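Side-chain contacts in fumarate lyase (Mesorhizobium sp., PDB 3C8T), which belongs to the fumarate lyase superfamily, a group of largely helical enzymes, and is assembled here from four copies of one chain: residues Glu128-Ala133 and Phe341-Leu346; Gly243-Leu248 and Tyr337-Met342; Ala293-Asn298 and Phe329-Gly334; Met371-His376 and His383-Leu388. All blocks are in the same frame, centred on the assembly; numbering follows the deposited sequence. Where two conformers were deposited one is given.

Contact 1: residues Glu128-Ala133 and Phe341-Leu346; sequences ESVRKA and FMLGGL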
loop_
_atom_site.group_PDB
_atom_site.type_symbol
_atom_site.label_atom_id
_atom_site.label_comp_id
_atom_site.label_asym_id
_atom_site.label_seq_id
_atom_site.Cartn_x
_atom_site.Cartn_y
_atom_site.Cartn_z
ATOM N N GLU A 128 24.335 -8.961 10.837
ATOM C CA GLU A 128 25.687 -9.540 10.898
ATOM C C GLU A 128 25.734 -11.092 10.828
ATOM O O GLU A 128 26.577 -11.623 10.116
ATOM C CB GLU A 128 26.464 -9.007 12.115
ATOM C CG GLU A 128 26.589 -7.460 12.105
ATOM C CD GLU A 128 27.163 -6.898 10.772
ATOM O OE1 GLU A 128 26.420 -6.299 9.959
ATOM O OE2 GLU A 128 28.374 -7.078 10.536
ATOM N N SER A 129 24.850 -11.810 11.532
ATOM C CA SER A 129 24.742 -13.256 11.312
ATOM C C SER A 129 24.337 -13.615 9.896
ATOM O O SER A 129 24.858 -14.585 9.352
ATOM C CB SER A 129 23.746 -13.938 12.259
ATOM O OG SER A 129 23.989 -13.545 13.577
ATOM N N VAL A 130 23.377 -12.883 9.319
ATOM C CA VAL A 130 22.976 -13.108 7.912
ATOM C C VAL A 130 24.206 -13.011 6.973
ATOM O O VAL A 130 24.465 -13.941 6.179
ATOM C CB VAL A 130 21.731 -12.243 7.440
ATOM C CG1 VAL A 130 21.489 -12.366 5.913
ATOM C CG2 VAL A 130 20.493 -12.720 8.152
ATOM N N ARG A 131 24.956 -11.907 7.096
ATOM C CA ARG A 131 26.170 -11.683 6.297
ATOM C C ARG A 131 27.180 -12.830 6.501
ATOM O O ARG A 131 27.725 -13.346 5.519
ATOM C CB ARG A 131 26.813 -10.324 6.611
ATOM C CG ARG A 131 25.921 -9.152 6.273
ATOM C CD ARG A 131 26.410 -7.860 6.899
ATOM N NE ARG A 131 27.556 -7.333 6.170
ATOM C CZ ARG A 131 28.463 -6.502 6.688
ATOM N NH1 ARG A 131 28.363 -6.105 7.962
ATOM N NH2 ARG A 131 29.470 -6.059 5.929
ATOM N N LYS A 132 27.403 -13.240 7.752
ATOM C CA LYS A 132 28.296 -14.385 8.021
ATOM C C LYS A 132 27.886 -15.679 7.311
ATOM O O LYS A 132 28.723 -16.329 6.665
ATOM C CB LYS A 132 28.451 -14.636 9.523
ATOM C CG LYS A 132 29.570 -13.813 10.127
ATOM C CD LYS A 132 29.602 -13.881 11.676
ATOM C CE LYS A 132 29.404 -12.471 12.310
ATOM N NZ LYS A 132 30.155 -12.364 13.627
ATOM N N ALA A 133 26.618 -16.072 7.430
ATOM C CA ALA A 133 26.170 -17.290 6.772
ATOM C C ALA A 133 26.213 -17.172 5.239
ATOM O O ALA A 133 26.487 -18.151 4.552
ATOM C CB ALA A 133 24.783 -17.702 7.279
ATOM N N PHE A 341 18.893 -18.849 10.373
ATOM C CA PHE A 341 18.732 -20.266 10.574
ATOM C C PHE A 341 18.808 -21.044 9.262
ATOM O O PHE A 341 19.541 -22.021 9.168
ATOM C CB PHE A 341 17.385 -20.515 11.249
ATOM C CG PHE A 341 17.038 -21.966 11.378
ATOM C CD1 PHE A 341 17.631 -22.744 12.383
ATOM C CD2 PHE A 341 16.116 -22.547 10.529
ATOM C CE1 PHE A 341 17.325 -24.105 12.508
ATOM C CE2 PHE A 341 15.803 -23.906 10.651
ATOM C CZ PHE A 341 16.417 -24.685 11.641
ATOM N N MET A 342 18.059 -20.587 8.253
ATOM C CA MET A 342 17.956 -21.260 6.979
ATOM C C MET A 342 19.281 -21.250 6.231
ATOM O O MET A 342 19.704 -22.288 5.719
ATOM C CB MET A 342 16.812 -20.684 6.129
ATOM C CG MET A 342 16.804 -21.096 4.616
ATOM S SD MET A 342 15.420 -20.351 3.740
ATOM C CE MET A 342 16.025 -18.651 3.426
ATOM N N LEU A 343 19.915 -20.089 6.172
ATOM C CA LEU A 343 21.165 -19.890 5.439
ATOM C C LEU A 343 22.338 -20.507 6.172
ATOM O O LEU A 343 23.306 -20.976 5.540
ATOM C CB LEU A 343 21.437 -18.388 5.213
ATOM C CG LEU A 343 20.473 -17.702 4.247
ATOM C CD1 LEU A 343 20.568 -16.159 4.361
ATOM C CD2 LEU A 343 20.696 -18.206 2.785
ATOM N N GLY A 344 22.261 -20.492 7.502
ATOM C CA GLY A 344 23.279 -21.100 8.315
ATOM C C GLY A 344 23.342 -22.600 8.079
ATOM O O GLY A 344 24.449 -23.160 8.008
ATOM N N GLY A 345 22.187 -23.259 7.961
ATOM C CA GLY A 345 22.131 -24.703 7.705
ATOM C C GLY A 345 21.673 -25.111 6.310
ATOM O O GLY A 345 21.280 -26.268 6.103
ATOM N N LEU A 346 21.731 -24.192 5.334
ATOM C CA LEU A 346 21.251 -24.515 3.966
ATOM C C LEU A 346 21.913 -25.809 3.396
ATOM O O LEU A 346 23.135 -25.935 3.456
ATOM C CB LEU A 346 21.483 -23.316 3.027
ATOM C CG LEU A 346 20.733 -23.349 1.698
ATOM C CD1 LEU A 346 19.223 -23.231 1.984
ATOM C CD2 LEU A 346 21.260 -22.284 0.730
HETATM O O HOH W 1 25.913 -20.475 5.726
#
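Apolar contact joins V130 and A133 to L343 and G344. The methyl of A133 points at the other segment and rests on its backbone. CB of A133 is 3.8 Å from N of G344. It also meets L343, where A133 CB and L343 CB are 4.0 Å apart. The backbones come close here: the CA atoms of A133 and G344 are separated by 5.0 Å, and G344 has no side chain. One turn back, V130 CG1 touches L343 CD1 at 4.2 Å. With CG anti to the carbonyl carbon (chi1 -69°), L343 brings CD1 to V130. Its side chain also lies against L248 and I252 of helix 229-255.

The two helices, 104-140 and 315-344, belong to the long helical bundle that forms the central part of each subunit in this superfamily. The contact lies at the end of helix 315-344, since G345 is the first residue to leave helical geometry.

The polar link is a water. It donates to O of A133 at 2.7 Å and to O of L343 at 2.7 Å, so it bridges the two backbones beside the alanine methyl.

Charged groups pair within 128-133, on the side turned from L343. R131 NH1 donates to E128 OE1 at 2.8 Å, with an N-H...O angle of 153°. The bond uses the syn lone pair of OE1, and the oxygen lies nearly in the guanidinium plane (7° out). R131 has a second acid: its NE forms a salt bridge with D172, so the guanidinium is held between two carboxylates.

Contact 2: residues Gly243-Leu248 and Tyr337-Met342; sequences GSLGKL and YQAEFM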
loop_
_atom_site.group_PDB
_atom_site.type_symbol
_atom_site.label_atom_id
_atom_site.label_comp_id
_atom_site.label_asym_id
_atom_site.label_seq_id
_atom_site.Cartn_x
_atom_site.Cartn_y
_atom_site.Cartn_z
ATOM N N GLY A 243 12.745 -6.796 2.000
ATOM C CA GLY A 243 12.744 -7.010 0.564
ATOM C C GLY A 243 13.897 -7.843 0.093
ATOM O O GLY A 243 13.699 -8.697 -0.756
ATOM N N SER A 244 15.097 -7.591 0.626
ATOM C CA SER A 244 16.278 -8.380 0.268
ATOM C C SER A 244 16.167 -9.803 0.780
ATOM O O SER A 244 16.597 -10.713 0.102
ATOM C CB SER A 244 17.585 -7.743 0.773
ATOM O OG SER A 244 17.770 -6.443 0.215
ATOM N N LEU A 245 15.605 -9.999 1.969
ATOM C CA LEU A 245 15.254 -11.360 2.422
ATOM C C LEU A 245 14.238 -12.037 1.491
ATOM O O LEU A 245 14.410 -13.202 1.121
ATOM C CB LEU A 245 14.737 -11.333 3.835
ATOM C CG LEU A 245 15.761 -10.924 4.881
ATOM C CD1 LEU A 245 15.045 -10.753 6.195
ATOM C CD2 LEU A 245 16.886 -11.997 4.990
ATOM N N GLY A 246 13.174 -11.318 1.100
ATOM C CA GLY A 246 12.258 -11.879 0.125
ATOM C C GLY A 246 12.889 -12.398 -1.172
ATOM O O GLY A 246 12.444 -13.402 -1.689
ATOM N N LYS A 247 13.888 -11.685 -1.714
ATOM C CA LYS A 247 14.542 -12.059 -2.970
ATOM C C LYS A 247 15.208 -13.438 -2.858
ATOM O O LYS A 247 15.005 -14.303 -3.704
ATOM C CB LYS A 247 15.572 -10.979 -3.374
ATOM C CG LYS A 247 16.209 -11.213 -4.774
ATOM C CD LYS A 247 17.538 -12.045 -4.701
ATOM C CE LYS A 247 18.305 -12.090 -6.038
ATOM N NZ LYS A 247 17.711 -13.008 -7.047
ATOM N N LEU A 248 15.996 -13.640 -1.793
ATOM C CA LEU A 248 16.675 -14.894 -1.588
ATOM C C LEU A 248 15.723 -15.997 -1.205
ATOM O O LEU A 248 15.984 -17.157 -1.534
ATOM C CB LEU A 248 17.816 -14.762 -0.586
ATOM C CG LEU A 248 17.706 -14.448 0.901
ATOM C CD1 LEU A 248 17.233 -15.660 1.720
ATOM C CD2 LEU A 248 19.103 -14.002 1.356
ATOM N N TYR A 337 15.753 -13.642 11.666
ATOM C CA TYR A 337 16.127 -14.855 12.397
ATOM C C TYR A 337 15.877 -16.134 11.563
ATOM O O TYR A 337 16.692 -17.078 11.565
ATOM C CB TYR A 337 15.491 -14.971 13.813
ATOM C CG TYR A 337 15.792 -16.352 14.338
ATOM C CD1 TYR A 337 14.822 -17.364 14.285
ATOM C CD2 TYR A 337 17.106 -16.693 14.752
ATOM C CE1 TYR A 337 15.128 -18.684 14.679
ATOM C CE2 TYR A 337 17.417 -17.994 15.159
ATOM C CZ TYR A 337 16.432 -18.980 15.113
ATOM O OH TYR A 337 16.730 -20.267 15.477
ATOM N N GLN A 338 14.755 -16.166 10.857
ATOM C CA GLN A 338 14.455 -17.289 9.946
ATOM C C GLN A 338 15.534 -17.427 8.874
ATOM O O GLN A 338 15.964 -18.533 8.586
ATOM C CB GLN A 338 13.080 -17.137 9.293
ATOM C CG GLN A 338 11.916 -17.359 10.238
ATOM C CD GLN A 338 12.011 -18.712 10.950
ATOM O OE1 GLN A 338 12.282 -19.722 10.325
ATOM N NE2 GLN A 338 11.810 -18.716 12.252
ATOM N N ALA A 339 15.998 -16.296 8.333
ATOM C CA ALA A 339 17.109 -16.292 7.342
ATOM C C ALA A 339 18.452 -16.747 7.917
ATOM O O ALA A 339 19.146 -17.530 7.263
ATOM C CB ALA A 339 17.245 -14.960 6.679
ATOM N N GLU A 340 18.818 -16.259 9.110
ATOM C CA GLU A 340 20.017 -16.754 9.851
ATOM C C GLU A 340 20.018 -18.305 9.940
ATOM O O GLU A 340 21.000 -18.960 9.669
ATOM C CB GLU A 340 20.059 -16.244 11.318
ATOM C CG GLU A 340 20.439 -14.803 11.589
ATOM C CD GLU A 340 20.348 -14.467 13.089
ATOM O OE1 GLU A 340 21.276 -14.852 13.843
ATOM O OE2 GLU A 340 19.366 -13.814 13.521
ATOM N N PHE A 341 18.893 -18.849 10.373
ATOM C CA PHE A 341 18.732 -20.266 10.574
ATOM C C PHE A 341 18.808 -21.044 9.262
ATOM O O PHE A 341 19.541 -22.021 9.168
ATOM C CB PHE A 341 17.385 -20.515 11.249
ATOM C CG PHE A 341 17.038 -21.966 11.378
ATOM C CD1 PHE A 341 17.631 -22.744 12.383
ATOM C CD2 PHE A 341 16.116 -22.547 10.529
ATOM C CE1 PHE A 341 17.325 -24.105 12.508
ATOM C CE2 PHE A 341 15.803 -23.906 10.651
ATOM C CZ PHE A 341 16.417 -24.685 11.641
ATOM N N MET A 342 18.059 -20.587 8.253
ATOM C CA MET A 342 17.956 -21.260 6.979
ATOM C C MET A 342 19.281 -21.250 6.231
ATOM O O MET A 342 19.704 -22.288 5.719
ATOM C CB MET A 342 16.812 -20.684 6.129
ATOM C CG MET A 342 16.804 -21.096 4.616
ATOM S SD MET A 342 15.420 -20.351 3.740
ATOM C CE MET A 342 16.025 -18.651 3.426
#
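L245 and L248 meet A339 and M342 through aliphatic carbon and a methionine methyl, so no ring or amide face takes part across this contact. The flat groups lie around it: F171 is against L245 and W167 against L248, both from helix 160-185. Helices 229-255 and 315-344 are two members of the long helical bundle at the centre of the subunit, as in other fumarate lyase relatives. All four touching residues are buried.

The contact has two separate points. At the first, CD2 of L245 presses on CB of A339. The distance, 3.4 Å, is tighter than usual for two carbons. The CA atoms of L245 and A339 are 7.2 Å apart, the nearest pair of the two segments. The small alanine side chain lets the leucine come this close to the helix.

L248 and M342 form the second point one turn further on. The two side chains lie alongside each other, pointing opposite ways. The methionine chain extends to its sulfur and then bends at chi3 (80°).

On other sides of helix 229-255, K247 NZ pairs with D251 and is bonded to O of H309 and O of F311 of the second subunit. Back at the second point, the bend in M342 places its terminal CE 3.6 Å from CD1 of L248.

Contact 3: residues Ala293-Asn298 and Phe329-Gly334; sequences ARIVRN and FAVASG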
loop_
_atom_site.group_PDB
_atom_site.type_symbol
_atom_site.label_atom_id
_atom_site.label_comp_id
_atom_site.label_asym_id
_atom_site.label_seq_id
_atom_site.Cartn_x
_atom_site.Cartn_y
_atom_site.Cartn_z
ATOM N N ALA A 293 7.881 -10.016 4.820
ATOM C CA ALA A 293 8.305 -8.924 3.969
ATOM C C ALA A 293 7.186 -8.008 3.507
ATOM O O ALA A 293 7.362 -6.786 3.473
ATOM C CB ALA A 293 9.075 -9.448 2.768
ATOM N N ARG A 294 6.047 -8.582 3.131
ATOM C CA ARG A 294 4.860 -7.791 2.782
ATOM C C ARG A 294 4.251 -7.062 3.976
ATOM O O ARG A 294 3.672 -5.990 3.802
ATOM C CB ARG A 294 3.742 -8.688 2.228
ATOM C CG ARG A 294 3.806 -9.024 0.824
ATOM C CD ARG A 294 5.176 -9.493 0.418
ATOM N NE ARG A 294 5.234 -9.724 -1.021
ATOM C CZ ARG A 294 5.451 -10.919 -1.554
ATOM N NH1 ARG A 294 5.635 -11.963 -0.759
ATOM N NH2 ARG A 294 5.490 -11.071 -2.875
ATOM N N ILE A 295 4.307 -7.673 5.165
ATOM C CA ILE A 295 3.738 -7.072 6.369
ATOM C C ILE A 295 4.613 -5.885 6.823
ATOM O O ILE A 295 4.098 -4.827 7.233
ATOM C CB ILE A 295 3.657 -8.091 7.533
ATOM C CG1 ILE A 295 2.699 -9.251 7.235
ATOM C CG2 ILE A 295 3.319 -7.386 8.853
ATOM C CD1 ILE A 295 1.344 -8.811 6.886
ATOM N N VAL A 296 5.931 -6.067 6.766
ATOM C CA VAL A 296 6.883 -4.971 7.054
ATOM C C VAL A 296 6.690 -3.833 6.039
ATOM O O VAL A 296 6.594 -2.683 6.422
ATOM C CB VAL A 296 8.360 -5.456 7.052
ATOM C CG1 VAL A 296 9.294 -4.289 7.447
ATOM C CG2 VAL A 296 8.521 -6.575 8.054
ATOM N N ARG A 297 6.583 -4.172 4.750
ATOM C CA ARG A 297 6.241 -3.180 3.737
ATOM C C ARG A 297 4.987 -2.391 4.142
ATOM O O ARG A 297 4.960 -1.182 4.026
ATOM C CB ARG A 297 6.040 -3.839 2.379
ATOM C CG ARG A 297 5.651 -2.856 1.233
ATOM C CD ARG A 297 4.945 -3.606 0.056
ATOM N NE ARG A 297 3.587 -3.999 0.451
ATOM C CZ ARG A 297 2.796 -4.904 -0.145
ATOM N NH1 ARG A 297 3.175 -5.578 -1.233
ATOM N NH2 ARG A 297 1.602 -5.152 0.399
ATOM N N ASN A 298 3.948 -3.081 4.603
ATOM C CA ASN A 298 2.726 -2.403 5.074
ATOM C C ASN A 298 3.013 -1.499 6.274
ATOM O O ASN A 298 2.481 -0.407 6.357
ATOM C CB ASN A 298 1.673 -3.425 5.492
ATOM C CG ASN A 298 0.926 -4.020 4.309
ATOM O OD1 ASN A 298 1.156 -3.664 3.120
ATOM N ND2 ASN A 298 0.016 -4.931 4.621
ATOM N N PHE A 329 9.340 -3.835 13.781
ATOM C CA PHE A 329 10.544 -4.376 14.439
ATOM C C PHE A 329 10.465 -5.859 14.742
ATOM O O PHE A 329 11.417 -6.576 14.495
ATOM C CB PHE A 329 10.919 -3.606 15.732
ATOM C CG PHE A 329 11.924 -2.473 15.510
ATOM C CD1 PHE A 329 13.296 -2.731 15.439
ATOM C CD2 PHE A 329 11.491 -1.153 15.361
ATOM C CE1 PHE A 329 14.226 -1.686 15.252
ATOM C CE2 PHE A 329 12.400 -0.108 15.129
ATOM C CZ PHE A 329 13.772 -0.370 15.093
ATOM N N ALA A 330 9.341 -6.293 15.299
ATOM C CA ALA A 330 9.130 -7.673 15.668
ATOM C C ALA A 330 9.179 -8.609 14.461
ATOM O O ALA A 330 9.854 -9.653 14.495
ATOM C CB ALA A 330 7.785 -7.818 16.391
ATOM N N VAL A 331 8.430 -8.256 13.414
ATOM C CA VAL A 331 8.378 -9.042 12.182
ATOM C C VAL A 331 9.724 -8.997 11.423
ATOM O O VAL A 331 10.230 -10.038 10.986
ATOM C CB VAL A 331 7.242 -8.553 11.271
ATOM C CG1 VAL A 331 7.287 -9.303 9.916
ATOM C CG2 VAL A 331 5.875 -8.702 11.967
ATOM N N ALA A 332 10.323 -7.816 11.276
ATOM C CA ALA A 332 11.610 -7.800 10.587
ATOM C C ALA A 332 12.693 -8.619 11.302
ATOM O O ALA A 332 13.504 -9.266 10.664
ATOM C CB ALA A 332 12.100 -6.345 10.324
ATOM N N SER A 333 12.690 -8.572 12.628
ATOM C CA SER A 333 13.570 -9.375 13.446
ATOM C C SER A 333 13.320 -10.866 13.303
ATOM O O SER A 333 14.266 -11.659 13.277
ATOM C CB SER A 333 13.422 -8.974 14.929
ATOM O OG SER A 333 14.530 -9.422 15.716
ATOM N N GLY A 334 12.053 -11.264 13.238
ATOM C CA GLY A 334 11.724 -12.684 13.113
ATOM C C GLY A 334 12.104 -13.275 11.783
ATOM O O GLY A 334 12.619 -14.392 11.722
#
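V296 and V331 interlock by their methyl branches, with I295 and A332 beside them. They join helices 284-306 and 315-344, neighbours in the central helical bundle of the fumarate lyase fold. The short segments run roughly antiparallel, at 151°, with their axes 9.2 Å apart. The contact is fully buried between the helices.

The main bump is CG2 of V296. It fits against a surface made by V331 and A332: V331 CG1 is 3.5 Å from V296 CG2, and N of A332 is 3.9 Å from that same methyl. The methyl of A332 is more distant, with V296 CG2 to A332 CB at 4.2 Å. The valines pass side by side, each reaching towards the other's helix.

V331 divides its two branches between partners. CG1 stands anti to the backbone N and takes V296. CG2 instead lies towards I295, whose CG2 is 4.2 Å from V331 CG2. The far end of I295 leads away from the helix opposite. F12 touches both I295 and V331, and L238 of helix 229-255 covers V296.

The other side of helix 284-306 faces the subunit interface. R297 forms salt bridges there with D305 of the second subunit and D305 of the third. Its guanidinium also has a neighbour in sequence: R297 NH2 donates to OD1 of N298 at 3.1 Å, nearly straight at 168°, from 30° off the carbonyl plane.

Contact 4: residues Met371-His376 and His383-Leu388; sequences MALAPH and HDIVYL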
loop_
_atom_site.group_PDB
_atom_site.type_symbol
_atom_site.label_atom_id
_atom_site.label_comp_id
_atom_site.label_asym_id
_atom_site.label_seq_id
_atom_site.Cartn_x
_atom_site.Cartn_y
_atom_site.Cartn_z
ATOM N N MET A 371 31.162 -16.699 -29.616
ATOM C CA MET A 371 32.399 -15.989 -29.229
ATOM C C MET A 371 33.608 -16.597 -29.954
ATOM O O MET A 371 34.444 -15.901 -30.517
ATOM C CB MET A 371 32.591 -16.049 -27.693
ATOM C CG MET A 371 33.845 -15.331 -27.098
ATOM S SD MET A 371 34.329 -15.913 -25.433
ATOM C CE MET A 371 34.408 -17.697 -25.737
ATOM N N ALA A 372 33.704 -17.920 -29.928
ATOM C CA ALA A 372 34.846 -18.588 -30.554
ATOM C C ALA A 372 34.830 -18.553 -32.085
ATOM O O ALA A 372 35.882 -18.585 -32.724
ATOM C CB ALA A 372 34.950 -20.026 -30.075
ATOM N N LEU A 373 33.637 -18.509 -32.660
ATOM C CA LEU A 373 33.462 -18.615 -34.085
ATOM C C LEU A 373 33.663 -17.258 -34.766
ATOM O O LEU A 373 34.319 -17.187 -35.798
ATOM C CB LEU A 373 32.072 -19.210 -34.420
ATOM C CG LEU A 373 31.767 -19.549 -35.897
ATOM C CD1 LEU A 373 32.814 -20.522 -36.531
ATOM C CD2 LEU A 373 30.378 -20.101 -36.060
ATOM N N ALA A 374 33.111 -16.201 -34.166
ATOM C CA ALA A 374 33.173 -14.821 -34.685
ATOM C C ALA A 374 34.497 -14.387 -35.353
ATOM O O ALA A 374 34.468 -13.850 -36.460
ATOM C CB ALA A 374 32.766 -13.832 -33.607
ATOM N N PRO A 375 35.651 -14.588 -34.688
ATOM C CA PRO A 375 36.883 -14.242 -35.416
ATOM C C PRO A 375 37.056 -14.907 -36.801
ATOM O O PRO A 375 37.830 -14.386 -37.608
ATOM C CB PRO A 375 38.009 -14.687 -34.465
ATOM C CG PRO A 375 37.408 -14.651 -33.124
ATOM C CD PRO A 375 35.945 -15.039 -33.313
ATOM N N HIS A 376 36.355 -16.019 -37.064
ATOM C CA HIS A 376 36.509 -16.759 -38.324
ATOM C C HIS A 376 35.483 -16.344 -39.369
ATOM O O HIS A 376 35.810 -16.151 -40.545
ATOM C CB HIS A 376 36.422 -18.280 -38.102
ATOM C CG HIS A 376 37.470 -18.812 -37.182
ATOM N ND1 HIS A 376 38.713 -19.216 -37.623
ATOM C CD2 HIS A 376 37.470 -18.987 -35.837
ATOM C CE1 HIS A 376 39.438 -19.609 -36.588
ATOM N NE2 HIS A 376 38.706 -19.481 -35.494
ATOM N N HIS A 383 26.723 -15.753 -35.099
ATOM C CA HIS A 383 25.406 -15.815 -34.457
ATOM C C HIS A 383 24.364 -16.592 -35.269
ATOM O O HIS A 383 23.648 -17.443 -34.727
ATOM C CB HIS A 383 24.896 -14.418 -34.150
ATOM C CG HIS A 383 23.571 -14.411 -33.469
ATOM N ND1 HIS A 383 22.377 -14.516 -34.160
ATOM C CD2 HIS A 383 23.246 -14.324 -32.156
ATOM C CE1 HIS A 383 21.373 -14.489 -33.300
ATOM N NE2 HIS A 383 21.873 -14.382 -32.078
ATOM N N ASP A 384 24.293 -16.328 -36.568
ATOM C CA ASP A 384 23.339 -17.052 -37.407
ATOM C C ASP A 384 23.608 -18.548 -37.499
ATOM O O ASP A 384 22.672 -19.343 -37.380
ATOM C CB ASP A 384 23.198 -16.420 -38.799
ATOM C CG ASP A 384 22.449 -15.076 -38.759
ATOM O OD1 ASP A 384 21.282 -15.045 -38.311
ATOM O OD2 ASP A 384 23.025 -14.053 -39.187
ATOM N N ILE A 385 24.872 -18.925 -37.667
ATOM C CA ILE A 385 25.272 -20.350 -37.761
ATOM C C ILE A 385 24.888 -21.149 -36.495
ATOM O O ILE A 385 24.318 -22.244 -36.587
ATOM C CB ILE A 385 26.809 -20.476 -38.060
ATOM C CG1 ILE A 385 27.108 -19.922 -39.460
ATOM C CG2 ILE A 385 27.309 -21.932 -37.882
ATOM C CD1 ILE A 385 28.589 -19.660 -39.776
ATOM N N VAL A 386 25.200 -20.575 -35.328
ATOM C CA VAL A 386 25.028 -21.245 -34.044
ATOM C C VAL A 386 23.560 -21.273 -33.663
ATOM O O VAL A 386 23.100 -22.256 -33.082
ATOM C CB VAL A 386 25.845 -20.561 -32.897
ATOM C CG1 VAL A 386 25.500 -21.187 -31.496
ATOM C CG2 VAL A 386 27.360 -20.587 -33.163
ATOM N N TYR A 387 22.820 -20.196 -33.946
ATOM C CA TYR A 387 21.373 -20.210 -33.669
ATOM C C TYR A 387 20.660 -21.284 -34.532
ATOM O O TYR A 387 19.779 -21.991 -34.056
ATOM C CB TYR A 387 20.738 -18.820 -33.840
ATOM N N LEU A 388 21.086 -21.420 -35.782
ATOM C CA LEU A 388 20.695 -22.530 -36.641
ATOM C C LEU A 388 21.080 -23.894 -36.049
ATOM O O LEU A 388 20.272 -24.838 -36.061
ATOM C CB LEU A 388 21.327 -22.357 -38.033
ATOM C CG LEU A 388 20.992 -23.376 -39.136
ATOM C CD1 LEU A 388 19.487 -23.504 -39.379
ATOM C CD2 LEU A 388 21.724 -23.081 -40.450
#
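L373 carries its side of this contact with one methyl, CD2. That methyl lies against I385: CD2 of L373 is 4.0 Å from I385 CG2 and 4.1 Å from I385 CD1. The two side chains cross at about a right angle. V386 adds a looser touch, with its CG2 4.2 Å from L373 CD2. L373 has CG anti to the backbone N (chi1 -173°), which sends the branch out towards the other helix. I385 offers CG2, also anti to its backbone N.

The next shell closes around these groups. V410 of helix 408-414 touches both L373 and I385. A382 lies against L373, and V386 packs on A366 and M370.

Backbone features sit further out. P375 is in the helix of L373, and the chain is kinked where N of P375 and N of H376 lack bonds to the preceding turn. N of H376 bonds instead to O of L373 at 2.7 Å.

Helix 366-377 and helix 379-395 follow each other with a very short turn between them. The contact joins these consecutive helices in the small helical C-terminal region, which matches the adenylosuccinate lyase C-terminus family.

Contacts 1, 2 and 3 all use helix 315-344. Contacts 1 and 2 share F341 and M342, and their centres are 9 Å apart. They meet where L343 CD1 lies 4.0 Å from L248 CD2. V130 CG2 also reaches A339 CB, at 4.2 Å. Contact 3 is further back along the same helix, its centre 12 Å from that of contact 2. Its loop is nested inside those closed by contacts 1 and 2. Contact 4 stands apart: its centre is 42 Å from that of contact 2 and 50 Å from that of contact 3. It comes later in the chain, in the C-terminal helices.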